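Local structure of BexL (Amycolatopsis orientalis, 4XRW) at residues A[45-50]-A[55-60]; A[127-132]-A[146-151]; A[186-191]-A[264-269]; A[253-258]-A[286-291]. The protein probably acts as a di-domain aromatase/cyclase that cyclises and aromatises a type II polyketide intermediate in BE-7585A biosynthesis. One frame throughout, in Å; residues are numbered along the deposited sequence.

Contact 1 (A[45-50]-A[55-60])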
loop_
_atom_site.group_PDB
_atom_site.type_symbol
_atom_site.label_atom_id
_atom_site.label_comp_id
_atom_site.label_asym_id
_atom_site.label_seq_id
_atom_site.Cartn_x
_atom_site.Cartn_y
_atom_site.Cartn_z
ATOM N N ALA A 45 -0.575 9.538 -1.968
ATOM C CA ALA A 45 0.657 8.827 -1.716
ATOM C C ALA A 45 0.573 8.185 -0.311
ATOM O O ALA A 45 1.265 7.192 -0.021
ATOM C CB ALA A 45 1.854 9.782 -1.831
ATOM N N ASN A 46 -0.295 8.726 0.545
ATOM C CA ASN A 46 -0.447 8.220 1.914
ATOM C C ASN A 46 -1.432 7.065 2.075
ATOM O O ASN A 46 -1.521 6.468 3.141
ATOM C CB ASN A 46 -0.898 9.323 2.855
ATOM C CG ASN A 46 0.125 10.416 2.987
ATOM O OD1 ASN A 46 1.225 10.177 3.482
ATOM N ND2 ASN A 46 -0.214 11.617 2.525
ATOM N N TRP A 47 -2.205 6.767 1.047
ATOM C CA TRP A 47 -3.284 5.808 1.251
ATOM C C TRP A 47 -2.777 4.434 1.681
ATOM O O TRP A 47 -3.399 3.832 2.527
ATOM C CB TRP A 47 -4.121 5.670 -0.003
ATOM C CG TRP A 47 -5.134 6.792 -0.189
ATOM C CD1 TRP A 47 -5.119 8.022 0.368
ATOM C CD2 TRP A 47 -6.312 6.726 -1.000
ATOM N NE1 TRP A 47 -6.230 8.756 -0.058
ATOM C CE2 TRP A 47 -6.963 7.980 -0.904
ATOM C CE3 TRP A 47 -6.867 5.733 -1.810
ATOM C CZ2 TRP A 47 -8.134 8.258 -1.600
ATOM C CZ3 TRP A 47 -8.025 6.005 -2.488
ATOM C CH2 TRP A 47 -8.650 7.263 -2.380
ATOM N N PRO A 48 -1.669 3.946 1.087
ATOM C CA PRO A 48 -1.276 2.581 1.502
ATOM C C PRO A 48 -0.976 2.506 3.002
ATOM O O PRO A 48 -1.111 1.440 3.623
ATOM C CB PRO A 48 -0.041 2.294 0.636
ATOM C CG PRO A 48 -0.349 3.071 -0.657
ATOM C CD PRO A 48 -0.897 4.398 -0.091
ATOM N N ARG A 49 -0.588 3.636 3.598
ATOM C CA ARG A 49 -0.257 3.618 5.022
ATOM C C ARG A 49 -1.468 3.642 5.922
ATOM O O ARG A 49 -1.392 3.184 7.058
ATOM C CB ARG A 49 0.637 4.820 5.399
ATOM C CG ARG A 49 1.747 5.133 4.438
ATOM C CD ARG A 49 2.506 6.387 4.883
ATOM N NE ARG A 49 3.717 6.569 4.091
ATOM C CZ ARG A 49 4.815 7.182 4.519
ATOM N NH1 ARG A 49 4.868 7.686 5.748
ATOM N NH2 ARG A 49 5.866 7.282 3.713
ATOM N N ILE A 50 -2.580 4.203 5.443
ATOM C CA ILE A 50 -3.782 4.381 6.273
ATOM C C ILE A 50 -4.977 3.524 5.878
ATOM O O ILE A 50 -5.901 3.328 6.688
ATOM C CB ILE A 50 -4.253 5.844 6.265
ATOM C CG1 ILE A 50 -4.653 6.304 4.863
ATOM C CG2 ILE A 50 -3.159 6.711 6.772
ATOM C CD1 ILE A 50 -5.437 7.635 4.838
ATOM N N VAL A 55 -2.813 -0.652 -2.366
ATOM C CA VAL A 55 -1.412 -0.894 -2.754
ATOM C C VAL A 55 -0.763 0.351 -3.358
ATOM O O VAL A 55 0.411 0.658 -3.075
ATOM C CB VAL A 55 -1.314 -2.083 -3.727
ATOM C CG1 VAL A 55 0.127 -2.335 -4.104
ATOM C CG2 VAL A 55 -1.939 -3.338 -3.066
ATOM N N PHE A 56 -1.486 1.084 -4.193
ATOM C CA PHE A 56 -0.920 2.290 -4.808
ATOM C C PHE A 56 -2.051 3.111 -5.420
ATOM O O PHE A 56 -3.072 2.557 -5.787
ATOM C CB PHE A 56 0.100 1.916 -5.883
ATOM C CG PHE A 56 0.813 3.068 -6.502
ATOM C CD1 PHE A 56 1.627 3.877 -5.740
ATOM C CD2 PHE A 56 0.720 3.314 -7.865
ATOM C CE1 PHE A 56 2.305 4.938 -6.319
ATOM C CE2 PHE A 56 1.407 4.376 -8.426
ATOM C CZ PHE A 56 2.187 5.176 -7.630
ATOM N N VAL A 57 -1.837 4.422 -5.527
ATOM C CA VAL A 57 -2.785 5.312 -6.149
ATOM C C VAL A 57 -2.020 6.218 -7.077
ATOM O O VAL A 57 -0.988 6.762 -6.686
ATOM C CB VAL A 57 -3.560 6.201 -5.124
ATOM C CG1 VAL A 57 -4.702 6.948 -5.845
ATOM C CG2 VAL A 57 -4.104 5.386 -3.978
ATOM N N ASP A 58 -2.460 6.379 -8.309
ATOM C CA ASP A 58 -1.856 7.518 -9.042
ATOM C C ASP A 58 -2.901 8.277 -9.806
ATOM O O ASP A 58 -4.090 7.949 -9.746
ATOM C CB ASP A 58 -0.691 7.074 -9.935
ATOM C CG ASP A 58 -1.119 6.330 -11.161
ATOM O OD1 ASP A 58 -2.274 5.881 -11.210
ATOM O OD2 ASP A 58 -0.273 6.195 -12.084
ATOM N N HIS A 59 -2.473 9.350 -10.461
ATOM C CA HIS A 59 -3.429 10.242 -11.089
ATOM C C HIS A 59 -3.641 9.909 -12.552
ATOM O O HIS A 59 -2.702 9.558 -13.276
ATOM C CB HIS A 59 -2.975 11.678 -10.954
ATOM C CG HIS A 59 -3.317 12.292 -9.644
ATOM N ND1 HIS A 59 -2.606 12.034 -8.495
ATOM C CD2 HIS A 59 -4.295 13.161 -9.299
ATOM C CE1 HIS A 59 -3.135 12.714 -7.494
ATOM N NE2 HIS A 59 -4.160 13.408 -7.958
ATOM N N VAL A 60 -4.896 10.026 -12.962
ATOM C CA VAL A 60 -5.310 9.924 -14.353
ATOM C C VAL A 60 -5.469 11.335 -14.937
ATOM O O VAL A 60 -5.127 11.594 -16.087
ATOM C CB VAL A 60 -6.624 9.159 -14.481
ATOM C CG1 VAL A 60 -7.060 9.079 -15.933
ATOM C CG2 VAL A 60 -6.495 7.745 -13.879
#
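Val57 meets the indole of Trp47 obliquely, and a single methyl does the touching. CG2 of Val57 lies 3.5 Å from CE3 of Trp47 and 3.9 Å from its CD2, so it bears on the six-membered ring near the fusion bond. Phe51 meets the same indole edge-to-face, NE1 donates a hydrogen bond to Val41 O, and a bound MES molecule lies close by, consistent with a pocket wall. On Val57, CG1 is anti to the backbone N (chi1 -171°), which turns CG2 to the indole. The short helix 47-50 here packs against strand 54-59, an edge strand of the first seven-stranded sheet of this helix-grip protein. That strand carries a classic beta bulge: Val55 and Phe56 both stand opposite Trp72. At the bulge the contact passes from side chain to backbone, where CG of the Pro48 ring rests 3.5 Å from Val55 O and 4.2 Å from Phe56 N. Phe56 points away from the helix and packs instead on Arg245 and Val247 of strand 245-250 in the second sheet, while Pro48 O accepts a hydrogen bond from Lys249 NZ of the same strand.

Contact 2 (A[127-132]-A[146-151])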
loop_
_atom_site.group_PDB
_atom_site.type_symbol
_atom_site.label_atom_id
_atom_site.label_comp_id
_atom_site.label_asym_id
_atom_site.label_seq_id
_atom_site.Cartn_x
_atom_site.Cartn_y
_atom_site.Cartn_z
ATOM N N LEU A 127 -17.705 9.855 7.350
ATOM C CA LEU A 127 -17.653 9.220 6.045
ATOM C C LEU A 127 -19.074 9.016 5.580
ATOM O O LEU A 127 -19.821 8.225 6.167
ATOM C CB LEU A 127 -16.878 7.907 6.121
ATOM C CG LEU A 127 -16.872 7.011 4.885
ATOM C CD1 LEU A 127 -16.312 7.730 3.684
ATOM C CD2 LEU A 127 -16.091 5.716 5.177
ATOM N N LEU A 128 -19.457 9.744 4.543
ATOM C CA LEU A 128 -20.795 9.681 3.985
ATOM C C LEU A 128 -20.808 8.922 2.678
ATOM O O LEU A 128 -19.848 9.032 1.908
ATOM C CB LEU A 128 -21.326 11.071 3.718
ATOM C CG LEU A 128 -21.645 11.942 4.937
ATOM C CD1 LEU A 128 -20.395 12.291 5.747
ATOM C CD2 LEU A 128 -22.336 13.215 4.432
ATOM N N HIS A 129 -21.890 8.199 2.411
ATOM C CA HIS A 129 -22.088 7.579 1.101
ATOM C C HIS A 129 -23.450 7.898 0.564
ATOM O O HIS A 129 -24.412 8.092 1.323
ATOM C CB HIS A 129 -21.902 6.062 1.174
ATOM C CG HIS A 129 -20.484 5.634 1.368
ATOM N ND1 HIS A 129 -19.908 5.486 2.617
ATOM C CD2 HIS A 129 -19.515 5.338 0.473
ATOM C CE1 HIS A 129 -18.648 5.121 2.477
ATOM N NE2 HIS A 129 -18.386 5.023 1.186
ATOM N N ALA A 130 -23.540 7.936 -0.757
ATOM C CA ALA A 130 -24.807 8.064 -1.434
ATOM C C ALA A 130 -24.793 7.040 -2.544
ATOM O O ALA A 130 -23.850 7.026 -3.334
ATOM C CB ALA A 130 -24.978 9.468 -1.977
ATOM N N TYR A 131 -25.810 6.194 -2.619
ATOM C CA TYR A 131 -25.814 5.154 -3.630
ATOM C C TYR A 131 -27.195 4.773 -4.079
ATOM O O TYR A 131 -28.198 5.023 -3.392
ATOM C CB TYR A 131 -25.104 3.905 -3.106
ATOM C CG TYR A 131 -25.508 3.555 -1.710
ATOM C CD1 TYR A 131 -26.522 2.652 -1.457
ATOM C CD2 TYR A 131 -24.883 4.163 -0.638
ATOM C CE1 TYR A 131 -26.894 2.345 -0.146
ATOM C CE2 TYR A 131 -25.234 3.881 0.630
ATOM C CZ TYR A 131 -26.239 2.987 0.888
ATOM O OH TYR A 131 -26.535 2.754 2.196
ATOM N N ARG A 132 -27.241 4.130 -5.237
ATOM C CA ARG A 132 -28.472 3.492 -5.645
ATOM C C ARG A 132 -28.194 2.244 -6.445
ATOM O O ARG A 132 -27.086 2.019 -6.947
ATOM C CB ARG A 132 -29.367 4.451 -6.422
ATOM C CG ARG A 132 -28.724 5.238 -7.524
ATOM C CD ARG A 132 -29.783 6.101 -8.234
ATOM N NE ARG A 132 -30.851 5.272 -8.795
ATOM C CZ ARG A 132 -31.664 5.632 -9.785
ATOM N NH1 ARG A 132 -31.545 6.819 -10.365
ATOM N NH2 ARG A 132 -32.601 4.788 -10.202
ATOM N N ARG A 146 -25.869 -3.191 3.206
ATOM C CA ARG A 146 -25.110 -3.969 4.154
ATOM C C ARG A 146 -23.632 -3.927 3.833
ATOM O O ARG A 146 -22.794 -3.893 4.727
ATOM C CB ARG A 146 -25.610 -5.422 4.188
ATOM C CG ARG A 146 -26.953 -5.556 4.918
ATOM C CD ARG A 146 -27.298 -6.999 5.258
ATOM N NE ARG A 146 -27.466 -7.751 4.031
ATOM C CZ ARG A 146 -28.614 -7.917 3.391
ATOM N NH1 ARG A 146 -29.757 -7.432 3.876
ATOM N NH2 ARG A 146 -28.617 -8.591 2.262
ATOM N N ALA A 147 -23.331 -3.922 2.541
ATOM C CA ALA A 147 -21.957 -3.863 2.072
ATOM C C ALA A 147 -21.301 -2.561 2.488
ATOM O O ALA A 147 -20.170 -2.568 2.971
ATOM C CB ALA A 147 -21.921 -4.025 0.558
ATOM N N VAL A 148 -21.988 -1.448 2.245
ATOM C CA VAL A 148 -21.483 -0.132 2.596
ATOM C C VAL A 148 -21.283 -0.035 4.106
ATOM O O VAL A 148 -20.251 0.475 4.582
ATOM C CB VAL A 148 -22.426 0.985 2.091
ATOM C CG1 VAL A 148 -22.042 2.360 2.668
ATOM C CG2 VAL A 148 -22.442 1.010 0.585
ATOM N N ASP A 149 -22.231 -0.573 4.864
ATOM C CA ASP A 149 -22.130 -0.522 6.335
ATOM C C ASP A 149 -20.918 -1.281 6.864
ATOM O O ASP A 149 -20.154 -0.756 7.675
ATOM C CB ASP A 149 -23.394 -1.064 6.982
ATOM C CG ASP A 149 -23.327 -1.000 8.506
ATOM O OD1 ASP A 149 -23.203 0.118 9.034
ATOM O OD2 ASP A 149 -23.344 -2.057 9.162
ATOM N N THR A 150 -20.794 -2.525 6.429
ATOM C CA THR A 150 -19.673 -3.395 6.747
ATOM C C THR A 150 -18.349 -2.733 6.321
ATOM O O THR A 150 -17.412 -2.583 7.118
ATOM C CB THR A 150 -19.847 -4.761 6.038
ATOM O OG1 THR A 150 -21.004 -5.437 6.562
ATOM C CG2 THR A 150 -18.622 -5.646 6.218
ATOM N N ASN A 151 -18.274 -2.298 5.066
ATOM C CA ASN A 151 -17.026 -1.723 4.594
ATOM C C ASN A 151 -16.667 -0.405 5.273
ATOM O O ASN A 151 -15.508 -0.193 5.617
ATOM C CB ASN A 151 -17.070 -1.521 3.078
ATOM C CG ASN A 151 -15.704 -1.282 2.508
ATOM O OD1 ASN A 151 -14.906 -2.213 2.389
ATOM N ND2 ASN A 151 -15.395 -0.023 2.208
#
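Val148 of helix 138-166 sets one methyl against each of two aromatic side chains, His129 and Tyr131, which rise from the same face of strand 123-133. CG1 stands over a face of the imidazole, 4.1 Å from the centroid of the His129 ring and 29° off its normal, with ND1 of His129 as its closest atom at 3.8 Å. CG2 stands over a face of the phenol ring, 4.2 Å from the centroid of Tyr131 and only 19° off the normal; its nearest neighbour is CE2 of Tyr131, 4.0 Å away. Both are CH-pi contacts. Along the strand, CB of His129 lies at the edge of the Tyr131 ring, in its plane. This packing joins the long helix to the sheet in the helix-grip fold. Around it the packing thins: Arg146 and Thr150 sit on the exposed side of the helix, and ND2 of Asn151 stays 6.0 Å from NE2 of His129. Leu127 packs farther along the helix, on Ser152 and Glu155. The hydroxyl of Tyr131 is hydrogen-bonded to Asp145 OD1, one residue before the 146-151 segment. No hydrogen bond joins the two segments, so their cohesion comes from dispersion and weak C-H to ring attraction, while the polar end of Tyr131 adds a tether between strand and helix.

Contact 3 (A[186-191]-A[264-269])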
loop_
_atom_site.group_PDB
_atom_site.type_symbol
_atom_site.label_atom_id
_atom_site.label_comp_id
_atom_site.label_asym_id
_atom_site.label_seq_id
_atom_site.Cartn_x
_atom_site.Cartn_y
_atom_site.Cartn_z
ATOM N N LYS A 186 15.333 -0.749 -18.739
ATOM C CA LYS A 186 14.529 -1.900 -19.075
ATOM C C LYS A 186 15.121 -3.220 -18.585
ATOM O O LYS A 186 14.398 -4.093 -18.108
ATOM C CB LYS A 186 14.304 -1.965 -20.578
ATOM C CG LYS A 186 13.655 -3.259 -21.033
ATOM C CD LYS A 186 13.231 -3.161 -22.489
ATOM C CE LYS A 186 12.252 -4.252 -22.870
ATOM N NZ LYS A 186 12.754 -5.600 -22.590
ATOM N N ASP A 187 16.430 -3.402 -18.724
ATOM C CA ASP A 187 17.019 -4.675 -18.299
ATOM C C ASP A 187 17.053 -4.838 -16.782
ATOM O O ASP A 187 16.986 -5.959 -16.281
ATOM C CB ASP A 187 18.426 -4.816 -18.885
ATOM C CG ASP A 187 18.418 -4.810 -20.418
ATOM O OD1 ASP A 187 17.366 -5.152 -21.010
ATOM O OD2 ASP A 187 19.462 -4.476 -21.027
ATOM N N VAL A 188 17.143 -3.737 -16.044
ATOM C CA VAL A 188 17.133 -3.803 -14.612
ATOM C C VAL A 188 15.690 -4.052 -14.126
ATOM O O VAL A 188 15.418 -4.936 -13.312
ATOM C CB VAL A 188 17.675 -2.512 -13.991
ATOM C CG1 VAL A 188 17.697 -2.644 -12.502
ATOM C CG2 VAL A 188 19.098 -2.181 -14.549
ATOM N N TYR A 189 14.779 -3.247 -14.644
ATOM C CA TYR A 189 13.342 -3.446 -14.408
ATOM C C TYR A 189 12.913 -4.889 -14.639
ATOM O O TYR A 189 12.241 -5.484 -13.800
ATOM C CB TYR A 189 12.530 -2.525 -15.324
ATOM C CG TYR A 189 11.027 -2.769 -15.291
ATOM C CD1 TYR A 189 10.215 -2.101 -14.362
ATOM C CD2 TYR A 189 10.438 -3.671 -16.148
ATOM C CE1 TYR A 189 8.821 -2.334 -14.329
ATOM C CE2 TYR A 189 9.070 -3.909 -16.124
ATOM C CZ TYR A 189 8.273 -3.229 -15.218
ATOM O OH TYR A 189 6.924 -3.472 -15.213
ATOM N N ASP A 190 13.247 -5.446 -15.817
ATOM C CA ASP A 190 12.844 -6.802 -16.159
ATOM C C ASP A 190 13.334 -7.807 -15.141
ATOM O O ASP A 190 12.638 -8.767 -14.834
ATOM C CB ASP A 190 13.353 -7.231 -17.543
ATOM C CG ASP A 190 12.599 -6.557 -18.715
ATOM O OD1 ASP A 190 11.502 -5.974 -18.532
ATOM O OD2 ASP A 190 13.124 -6.630 -19.846
ATOM N N PHE A 191 14.546 -7.635 -14.631
ATOM C CA PHE A 191 15.056 -8.561 -13.622
ATOM C C PHE A 191 14.164 -8.579 -12.360
ATOM O O PHE A 191 13.911 -9.638 -11.793
ATOM C CB PHE A 191 16.503 -8.187 -13.232
ATOM C CG PHE A 191 17.125 -9.111 -12.238
ATOM C CD1 PHE A 191 16.964 -8.925 -10.862
ATOM C CD2 PHE A 191 17.892 -10.189 -12.665
ATOM C CE1 PHE A 191 17.529 -9.775 -9.958
ATOM C CE2 PHE A 191 18.467 -11.048 -11.761
ATOM C CZ PHE A 191 18.307 -10.843 -10.400
ATOM N N TRP A 264 10.319 -0.056 -5.981
ATOM C CA TRP A 264 11.524 -0.122 -6.819
ATOM C C TRP A 264 11.413 0.990 -7.854
ATOM O O TRP A 264 10.367 1.119 -8.499
ATOM C CB TRP A 264 11.658 -1.465 -7.538
ATOM C CG TRP A 264 11.693 -2.690 -6.670
ATOM C CD1 TRP A 264 10.613 -3.424 -6.239
ATOM C CD2 TRP A 264 12.844 -3.340 -6.149
ATOM N NE1 TRP A 264 11.030 -4.470 -5.465
ATOM C CE2 TRP A 264 12.399 -4.440 -5.397
ATOM C CE3 TRP A 264 14.212 -3.083 -6.223
ATOM C CZ2 TRP A 264 13.279 -5.297 -4.734
ATOM C CZ3 TRP A 264 15.089 -3.948 -5.572
ATOM C CH2 TRP A 264 14.623 -5.023 -4.836
ATOM N N ASP A 265 12.483 1.762 -8.057
ATOM C CA ASP A 265 12.518 2.786 -9.089
ATOM C C ASP A 265 13.756 2.588 -9.953
ATOM O O ASP A 265 14.799 2.212 -9.445
ATOM C CB ASP A 265 12.507 4.197 -8.499
ATOM C CG ASP A 265 11.166 4.548 -7.891
ATOM O OD1 ASP A 265 10.201 4.804 -8.652
ATOM O OD2 ASP A 265 11.082 4.539 -6.649
ATOM N N PHE A 266 13.585 2.776 -11.249
ATOM C CA PHE A 266 14.664 2.598 -12.227
ATOM C C PHE A 266 14.673 3.849 -13.052
ATOM O O PHE A 266 13.794 4.071 -13.875
ATOM C CB PHE A 266 14.455 1.352 -13.076
ATOM C CG PHE A 266 14.075 0.154 -12.260
ATOM C CD1 PHE A 266 15.029 -0.590 -11.622
ATOM C CD2 PHE A 266 12.734 -0.197 -12.091
ATOM C CE1 PHE A 266 14.675 -1.686 -10.849
ATOM C CE2 PHE A 266 12.377 -1.293 -11.308
ATOM C CZ PHE A 266 13.351 -2.032 -10.694
ATOM N N ALA A 267 15.641 4.700 -12.757
ATOM C CA ALA A 267 15.734 6.021 -13.375
ATOM C C ALA A 267 16.895 6.053 -14.378
ATOM O O ALA A 267 18.021 5.763 -14.004
ATOM C CB ALA A 267 15.929 7.054 -12.307
ATOM N N GLU A 268 16.614 6.377 -15.638
ATOM C CA GLU A 268 17.670 6.495 -16.648
ATOM C C GLU A 268 18.409 7.811 -16.493
ATOM O O GLU A 268 17.802 8.869 -16.397
ATOM C CB GLU A 268 17.103 6.368 -18.064
ATOM C CG GLU A 268 16.636 4.946 -18.382
ATOM C CD GLU A 268 16.249 4.739 -19.840
ATOM O OE1 GLU A 268 15.599 5.649 -20.413
ATOM O OE2 GLU A 268 16.596 3.660 -20.402
ATOM N N GLU A 269 19.732 7.722 -16.435
ATOM C CA GLU A 269 20.586 8.896 -16.348
ATOM C C GLU A 269 20.930 9.373 -17.757
ATOM O O GLU A 269 20.847 8.593 -18.718
ATOM C CB GLU A 269 21.853 8.570 -15.560
ATOM C CG GLU A 269 21.611 8.337 -14.086
ATOM C CD GLU A 269 21.075 9.583 -13.393
ATOM O OE1 GLU A 269 21.328 10.701 -13.898
ATOM O OE2 GLU A 269 20.393 9.447 -12.352
HETATM O O HOH W 1 15.465 1.200 -20.965
#
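Helix 185-193 passes close to strand 257-268, with the CA atoms of Tyr189 and Phe266 only 6.6 Å apart. In the helix-grip fold of the second domain this places the first helix beside the end of the next-to-last strand. The short spacing lets Phe266 lie flat against the helix backbone: CA of Tyr189 sits over the middle of its ring, 3.9 Å from the centroid and 10° off the normal, in a CH-pi contact. The side chains on the helix then flank the ring. CG1 of Val188 reaches CD1 of Phe266 at 3.5 Å, while CD1 of Tyr189 reaches CE2 of Phe266 at 3.8 Å. Tyr189 CG is anti to the backbone N (chi1 173°), which carries its ring out past Phe266 with the two planes at 85°; the Tyr189 ring also meets that of His243, and its side chain touches Pro242. Val192, one turn on, also packs on Phe266, and Ala276 of the neighbouring strand touches Val188. Outside this apolar layer, Lys186 NZ makes a salt bridge to the syn lone pair of Asp190 OD2, along the helix. A water bridges the segments at the surface, accepting from Lys186 N at 3.0 Å and donating to Glu268 OE2 at 2.8 Å.

Contact 4 (A[253-258]-A[286-291])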
loop_
_atom_site.group_PDB
_atom_site.type_symbol
_atom_site.label_atom_id
_atom_site.label_comp_id
_atom_site.label_asym_id
_atom_site.label_seq_id
_atom_site.Cartn_x
_atom_site.Cartn_y
_atom_site.Cartn_z
ATOM N N LEU A 253 1.994 -10.393 7.001
ATOM C CA LEU A 253 2.986 -9.690 7.814
ATOM C C LEU A 253 3.454 -10.516 9.012
ATOM O O LEU A 253 2.657 -11.234 9.619
ATOM C CB LEU A 253 2.429 -8.351 8.317
ATOM C CG LEU A 253 2.019 -7.323 7.253
ATOM C CD1 LEU A 253 0.975 -6.348 7.783
ATOM C CD2 LEU A 253 3.237 -6.548 6.773
ATOM N N PRO A 254 4.747 -10.417 9.317
ATOM C CA PRO A 254 5.360 -11.037 10.482
ATOM C C PRO A 254 4.956 -10.296 11.744
ATOM O O PRO A 254 4.382 -9.193 11.657
ATOM C CB PRO A 254 6.841 -10.885 10.207
ATOM C CG PRO A 254 6.959 -9.671 9.452
ATOM C CD PRO A 254 5.723 -9.593 8.593
ATOM N N ALA A 255 5.260 -10.882 12.899
ATOM C CA ALA A 255 4.783 -10.333 14.167
ATOM C C ALA A 255 5.244 -8.900 14.420
ATOM O O ALA A 255 4.521 -8.152 15.063
ATOM C CB ALA A 255 5.229 -11.225 15.333
ATOM N N LEU A 256 6.413 -8.515 13.911
ATOM C CA LEU A 256 7.000 -7.181 14.206
ATOM C C LEU A 256 6.520 -6.015 13.356
ATOM O O LEU A 256 6.828 -4.857 13.667
ATOM C CB LEU A 256 8.531 -7.209 14.069
ATOM C CG LEU A 256 9.428 -7.865 15.119
ATOM C CD1 LEU A 256 10.872 -7.492 14.826
ATOM C CD2 LEU A 256 9.029 -7.459 16.553
ATOM N N MET A 257 5.804 -6.287 12.266
ATOM C CA MET A 257 5.373 -5.221 11.368
ATOM C C MET A 257 3.858 -5.186 11.274
ATOM O O MET A 257 3.199 -6.216 11.103
ATOM C CB MET A 257 5.990 -5.393 9.953
ATOM C CG MET A 257 7.511 -5.366 9.888
ATOM S SD MET A 257 8.165 -5.344 8.201
ATOM C CE MET A 257 7.638 -6.943 7.694
ATOM N N THR A 258 3.303 -3.990 11.402
ATOM C CA THR A 258 1.898 -3.780 11.119
ATOM C C THR A 258 1.699 -3.349 9.665
ATOM O O THR A 258 0.608 -3.504 9.125
ATOM C CB THR A 258 1.294 -2.720 12.034
ATOM O OG1 THR A 258 2.043 -1.521 11.896
ATOM C CG2 THR A 258 1.365 -3.169 13.448
ATOM N N THR A 286 4.371 -2.872 18.143
ATOM C CA THR A 286 5.090 -2.853 19.413
ATOM C C THR A 286 4.632 -3.993 20.318
ATOM O O THR A 286 5.372 -4.411 21.186
ATOM C CB THR A 286 4.903 -1.500 20.137
ATOM O OG1 THR A 286 3.509 -1.265 20.340
ATOM C CG2 THR A 286 5.472 -0.369 19.303
ATOM N N ALA A 287 3.425 -4.513 20.097
ATOM C CA ALA A 287 2.850 -5.540 20.972
ATOM C C ALA A 287 3.662 -6.828 20.988
ATOM O O ALA A 287 3.574 -7.614 21.939
ATOM C CB ALA A 287 1.426 -5.859 20.546
ATOM N N ASN A 288 4.432 -7.054 19.930
ATOM C CA ASN A 288 5.145 -8.316 19.769
ATOM C C ASN A 288 6.663 -8.220 19.905
ATOM O O ASN A 288 7.359 -9.210 19.708
ATOM C CB ASN A 288 4.789 -8.913 18.406
ATOM C CG ASN A 288 3.327 -9.242 18.301
ATOM O OD1 ASN A 288 2.730 -9.740 19.258
ATOM N ND2 ASN A 288 2.725 -8.947 17.147
ATOM N N ILE A 289 7.176 -7.044 20.253
ATOM C CA ILE A 289 8.618 -6.834 20.288
ATOM C C ILE A 289 9.278 -7.716 21.354
ATOM O O ILE A 289 10.344 -8.300 21.120
ATOM C CB ILE A 289 8.970 -5.363 20.556
ATOM C CG1 ILE A 289 8.542 -4.506 19.365
ATOM C CG2 ILE A 289 10.478 -5.195 20.776
ATOM C CD1 ILE A 289 8.662 -3.025 19.592
ATOM N N ALA A 290 8.637 -7.819 22.511
ATOM C CA ALA A 290 9.186 -8.605 23.620
ATOM C C ALA A 290 9.106 -10.103 23.328
ATOM O O ALA A 290 10.071 -10.835 23.536
ATOM C CB ALA A 290 8.453 -8.279 24.910
ATOM N N LYS A 291 7.949 -10.547 22.844
ATOM C CA LYS A 291 7.736 -11.955 22.532
ATOM C C LYS A 291 8.704 -12.440 21.447
ATOM O O LYS A 291 9.093 -13.613 21.428
ATOM C CB LYS A 291 6.289 -12.192 22.092
ATOM C CG LYS A 291 6.085 -13.508 21.353
ATOM C CD LYS A 291 4.735 -14.143 21.673
ATOM C CE LYS A 291 4.912 -15.448 22.446
ATOM N NZ LYS A 291 5.714 -15.265 23.698
#
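A type I beta turn from Pro254 to Met257, which leads the chain into strand 257-268, meets the start of helix 289-293 at one end of the second helix-grip domain. The turn is closed by its own backbone bond from Met257 N to Pro254 O, which does not use the carbonyl of Ala255. That carbonyl is taken by Asn288, near the start of helix 289-293: ND2 of Asn288 donates to O of Ala255 at 2.9 Å with an N-H...O angle of 166°. The acceptor lies almost in the amide plane of Asn288, whereas the donor is tilted 25° from the carbonyl plane of Ala255. Asn288 has CG anti to its carbonyl carbon (chi1 -63°), which brings the amide toward the turn, and the CB of Ala255 packs alongside, 3.9 Å from CB of Asn288. Beneath this polar link lies an apolar one. Leu256 sends CD2 against Ile289, 3.8 Å from its CA and 4.1 Å from its CG1. The same leucine is buried between helices, touching Val292 of helix 289-293 and both Phe305 and Val306 of helix 299-326, and its backbone is hydrogen-bonded with Asn285. The chemistry is thus divided by depth: a nearly straight hydrogen bond ties the exposed Ala255 to the partly exposed Asn288, and the buried Leu256 and Ile289 pack through apolar side chains, so the turn and helix are probably held in place by a directional bond near the surface and by apolar packing inside.

Overall arrangement
Contacts 2 and 3 are the buried ones: each joins a helix to a strand of its own seven-stranded sheet, the last in chain order in contact 2 and the next-to-last in contact 3, through aromatic side chains and CH-pi contacts, on opposite sides of the chain's centre. Contacts 1 and 4 are partly buried. Contact 1 shares the first sheet with contact 2 but works at an edge strand, near the second domain, and lies nearest the middle of the chain. Contacts 3 and 4 both use strand 257-268, contact 4 where the chain enters it and contact 3 toward its other end. Contact 4 alone has a direct hydrogen bond between its segments, and contact 3 a water bridge.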